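Local atomic coordinates of putative protease I (Bacteroides thetaiotaomicron VPI-5482, PDB entry 3CNE), a protein that binds flavins such as lumichrome, riboflavin, FMN and FAD as a homodimer, and may serve to store them, apparently without protease or chaperone activity. Residues A[43-46]-A[47-51]; A[53-56]-A[57-61]. One frame throughout, in Å; residues are numbered along the deposited sequence.

Interaction 1: A[43-46]-A[47-51]; sequences IKTN and SGMVL. With CA (calcium ion), chain F.
Thr45 and Leu51 meet on the buried face of a beta hairpin, strand 42-44 returning as strand 50-52 through a type I turn from Thr45 to Gly48. On this face Thr45 CG2 rests on Leu51 CD1 at 3.9 Å, the two side chains crossing at about a right angle, and Ile43 CG1 lies against Leu51 CB. Phe19 of the second subunit also packs on Thr45, and Leu51 packs on Leu51 of the second subunit, so the tight side of the hairpin is finished by the dimer. The opposite face is looser: Lys44 CE comes no closer than 4.2 Å to Val50 CG2, and the bent lysine chain then leads away from the hairpin.

Backbone bonds tie Ile43 to Leu51 both ways, and Thr45 N reaches Met49 O. With chi1 at 59°, Thr45 OG1 sits between its own N and carbonyl carbon, turned into the loop, where it accepts a hydrogen bond from the backbone N of Met49 (selenomethionine) and shares another with Ser47 OG. Gly48 N closes the turn on Thr45 O. Ser47 OG also binds a calcium ion, at a rather long 2.9 Å.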
loop_
_atom_site.group_PDB
_atom_site.type_symbol
_atom_site.label_atom_id
_atom_site.label_comp_id
_atom_site.label_asym_id
_atom_site.label_seq_id
_atom_site.Cartn_x
_atom_site.Cartn_y
_atom_site.Cartn_z
ATOM N N ILE A 43 -3.462 3.936 13.788
ATOM C CA ILE A 43 -3.097 5.105 12.958
ATOM C C ILE A 43 -4.004 5.156 11.739
ATOM O O ILE A 43 -4.716 4.225 11.495
ATOM C CB ILE A 43 -1.605 5.065 12.464
ATOM C CG1 ILE A 43 -1.368 3.851 11.535
ATOM C CG2 ILE A 43 -0.602 5.155 13.662
ATOM C CD1 ILE A 43 -0.015 3.862 10.810
ATOM N N LYS A 44 -3.980 6.248 10.986
ATOM C CA LYS A 44 -4.754 6.331 9.757
ATOM C C LYS A 44 -3.814 6.335 8.599
ATOM O O LYS A 44 -2.633 6.617 8.786
ATOM C CB LYS A 44 -5.579 7.598 9.729
ATOM C CG LYS A 44 -6.964 7.399 10.279
ATOM C CD LYS A 44 -7.028 7.584 11.779
ATOM C CE LYS A 44 -8.500 7.747 12.214
ATOM N NZ LYS A 44 -8.607 8.671 13.405
ATOM N N THR A 45 -4.323 6.018 7.405
ATOM C CA THR A 45 -3.555 6.238 6.191
ATOM C C THR A 45 -3.998 7.576 5.659
ATOM O O THR A 45 -5.073 8.063 6.036
ATOM C CB THR A 45 -3.788 5.154 5.163
ATOM O OG1 THR A 45 -5.188 5.082 4.811
ATOM C CG2 THR A 45 -3.367 3.780 5.789
ATOM N N ASN A 46 -3.230 8.152 4.758
ATOM C CA ASN A 46 -3.631 9.410 4.090
ATOM C C ASN A 46 -5.016 9.195 3.474
ATOM O O ASN A 46 -5.865 10.078 3.508
ATOM C CB ASN A 46 -2.680 9.752 2.948
ATOM C CG ASN A 46 -1.291 10.153 3.419
ATOM O OD1 ASN A 46 -1.054 10.364 4.604
ATOM N ND2 ASN A 46 -0.382 10.301 2.475
ATOM N N SER A 47 -5.233 7.989 2.951
ATOM C CA SER A 47 -6.496 7.611 2.263
ATOM C C SER A 47 -7.678 7.310 3.197
ATOM O O SER A 47 -8.807 7.046 2.739
ATOM C CB SER A 47 -6.222 6.451 1.314
ATOM O OG SER A 47 -5.563 5.355 1.947
ATOM N N GLY A 48 -7.406 7.327 4.499
ATOM C CA GLY A 48 -8.446 7.306 5.537
ATOM C C GLY A 48 -8.777 5.927 6.065
ATOM O O GLY A 48 -9.799 5.751 6.753
HETATM N N MSE A 49 -7.942 4.927 5.747
HETATM C CA MSE A 49 -8.152 3.602 6.338
HETATM C C MSE A 49 -7.543 3.629 7.742
HETATM O O MSE A 49 -6.738 4.476 8.037
HETATM C CB MSE A 49 -7.516 2.469 5.498
HETATM C CG MSE A 49 -8.027 2.333 4.072
HETATM SE SE MSE A 49 -10.003 2.023 4.023
HETATM C CE MSE A 49 -10.446 3.869 3.428
ATOM N N VAL A 50 -7.905 2.675 8.574
ATOM C CA VAL A 50 -7.310 2.523 9.885
ATOM C C VAL A 50 -6.412 1.294 9.900
ATOM O O VAL A 50 -6.832 0.208 9.481
ATOM C CB VAL A 50 -8.429 2.422 10.958
ATOM C CG1 VAL A 50 -7.871 2.036 12.332
ATOM C CG2 VAL A 50 -9.191 3.741 11.037
ATOM N N LEU A 51 -5.166 1.480 10.358
ATOM C CA LEU A 51 -4.248 0.388 10.624
ATOM C C LEU A 51 -3.997 0.276 12.121
ATOM O O LEU A 51 -3.856 1.275 12.815
ATOM C CB LEU A 51 -2.900 0.607 9.917
ATOM C CG LEU A 51 -2.899 0.803 8.395
ATOM C CD1 LEU A 51 -1.487 1.117 7.967
ATOM C CD2 LEU A 51 -3.381 -0.456 7.693
HETATM CA CA CA F . -2.768 6.081 1.704
#

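Interaction 2: A[53-56]-A[57-61]; sequences VDDV and IANLK
Asn59 ND2 donates to Asp55 OD1 at 2.9 Å, joining the start of the short edge strand 55-56 to the 3-10 turn 57-59 that follows it. The bond is nearly straight, 164° at the hydrogen, and uses the syn side of the carboxylate, close to the amide plane of Asn59. The two flat groups are nonetheless turned 57° apart. Asp55 CG stands anti to the backbone N (chi1 -150°), which brings the carboxylate alongside Asn59, with Asp55 OD2 3.5 Å from Asn59 CB. The same OD1 takes a weak second bond from Val56 N, while OD2 has a long, weak ion pair with Lys33. An alanine here takes away the carboxylate, and the Asn59 amide, left without its acceptor, would probably be free to turn.

The backbone adds its own link: Asn59 N reaches Val56 O at 3.1 Å, and Leu60 N continues the turn by bonding to Ile57 O.

The packing lies beyond this polar pair. Ile57 and Leu60 are buried between helix 88-102 and the central sheet of this DJ-1/PfpI family protein, Ile57 on Tyr89 and Leu93, Leu60 on Val96 and Phe35. The outer side is more open, and there Val56 CG2 spans the start of the turn, 3.9 Å from Asn59 ND2 and 4.1 Å from Ala58 CB.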
loop_
_atom_site.group_PDB
_atom_site.type_symbol
_atom_site.label_atom_id
_atom_site.label_comp_id
_atom_site.label_asym_id
_atom_site.label_seq_id
_atom_site.Cartn_x
_atom_site.Cartn_y
_atom_site.Cartn_z
ATOM N N VAL A 53 -1.051 -1.175 14.194
ATOM C CA VAL A 53 0.318 -1.660 13.976
ATOM C C VAL A 53 0.779 -2.415 15.243
ATOM O O VAL A 53 -0.061 -2.733 16.083
ATOM C CB VAL A 53 1.268 -0.540 13.519
ATOM C CG1 VAL A 53 0.742 0.139 12.227
ATOM C CG2 VAL A 53 1.489 0.522 14.650
ATOM N N ASP A 54 2.078 -2.726 15.358
ATOM C CA ASP A 54 2.551 -3.627 16.405
ATOM C C ASP A 54 2.752 -2.937 17.750
ATOM O O ASP A 54 2.614 -3.567 18.801
ATOM C CB ASP A 54 3.854 -4.323 15.985
ATOM C CG ASP A 54 3.670 -5.199 14.721
ATOM O OD1 ASP A 54 2.638 -5.914 14.643
ATOM O OD2 ASP A 54 4.527 -5.143 13.813
ATOM N N ASP A 55 3.130 -1.664 17.725
ATOM C CA ASP A 55 3.545 -0.987 18.956
ATOM C C ASP A 55 3.634 0.507 18.665
ATOM O O ASP A 55 3.424 0.950 17.524
ATOM C CB ASP A 55 4.919 -1.507 19.365
ATOM C CG ASP A 55 5.153 -1.479 20.872
ATOM O OD1 ASP A 55 4.425 -0.783 21.631
ATOM O OD2 ASP A 55 6.110 -2.141 21.273
ATOM N N VAL A 56 3.957 1.268 19.708
ATOM C CA VAL A 56 4.153 2.696 19.589
ATOM C C VAL A 56 5.650 2.991 19.686
ATOM O O VAL A 56 6.395 2.208 20.253
ATOM C CB VAL A 56 3.394 3.472 20.669
ATOM C CG1 VAL A 56 1.887 3.230 20.568
ATOM C CG2 VAL A 56 3.921 3.153 22.106
ATOM N N ILE A 57 6.062 4.133 19.135
ATOM C CA ILE A 57 7.468 4.496 19.029
ATOM C C ILE A 57 8.131 4.696 20.396
ATOM O O ILE A 57 9.354 4.524 20.519
ATOM C CB ILE A 57 7.668 5.755 18.120
ATOM C CG1 ILE A 57 9.171 5.990 17.858
ATOM C CG2 ILE A 57 6.978 7.011 18.713
ATOM C CD1 ILE A 57 9.449 6.657 16.520
ATOM N N ALA A 58 7.341 5.078 21.403
ATOM C CA ALA A 58 7.874 5.234 22.783
ATOM C C ALA A 58 8.545 3.943 23.254
ATOM O O ALA A 58 9.575 3.984 23.938
ATOM C CB ALA A 58 6.774 5.660 23.758
ATOM N N ASN A 59 7.979 2.799 22.863
ATOM C CA ASN A 59 8.509 1.494 23.285
ATOM C C ASN A 59 9.726 0.994 22.501
ATOM O O ASN A 59 10.311 -0.048 22.825
ATOM C CB ASN A 59 7.387 0.461 23.302
ATOM C CG ASN A 59 6.422 0.693 24.428
ATOM O OD1 ASN A 59 6.766 1.320 25.436
ATOM N ND2 ASN A 59 5.206 0.194 24.275
ATOM N N LEU A 60 10.114 1.758 21.483
ATOM C CA LEU A 60 11.318 1.492 20.707
ATOM C C LEU A 60 12.545 2.166 21.348
ATOM O O LEU A 60 13.680 1.727 21.151
ATOM C CB LEU A 60 11.129 1.961 19.253
ATOM C CG LEU A 60 12.278 1.747 18.268
ATOM C CD1 LEU A 60 12.709 0.263 18.236
ATOM C CD2 LEU A 60 11.896 2.213 16.870
ATOM N N LYS A 61 12.315 3.244 22.098
ATOM C CA LYS A 61 13.396 3.907 22.838
ATOM C C LYS A 61 14.128 2.938 23.766
ATOM O O LYS A 61 13.516 2.250 24.575
ATOM C CB LYS A 61 12.847 5.070 23.654
ATOM C CG LYS A 61 12.752 6.358 22.895
ATOM C CD LYS A 61 11.645 7.229 23.466
ATOM C CE LYS A 61 11.849 7.585 24.934
ATOM N NZ LYS A 61 10.906 8.649 25.363
#

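Interaction 1 closes before interaction 2 opens, with only the residue between 51 and 53 separating them, yet their centres lie 18 Å apart because the chain leaves the hairpin for the edge of the central sheet. The hairpin of strands 42-44 and 50-52 stands out at the subunit interface, where Val50 and Leu51 pair antiparallel with a strand of the second subunit. Strand 55-56, by contrast, runs parallel to strand 31-36 within the main sheet. Interactions 1 and 2 touch where Ile43 CD1 packs on Val53 CG1, 4.1 Å apart. A single stretch thus connects the dimer contact to the sheet, and Val53 also touches Met49 of the second subunit.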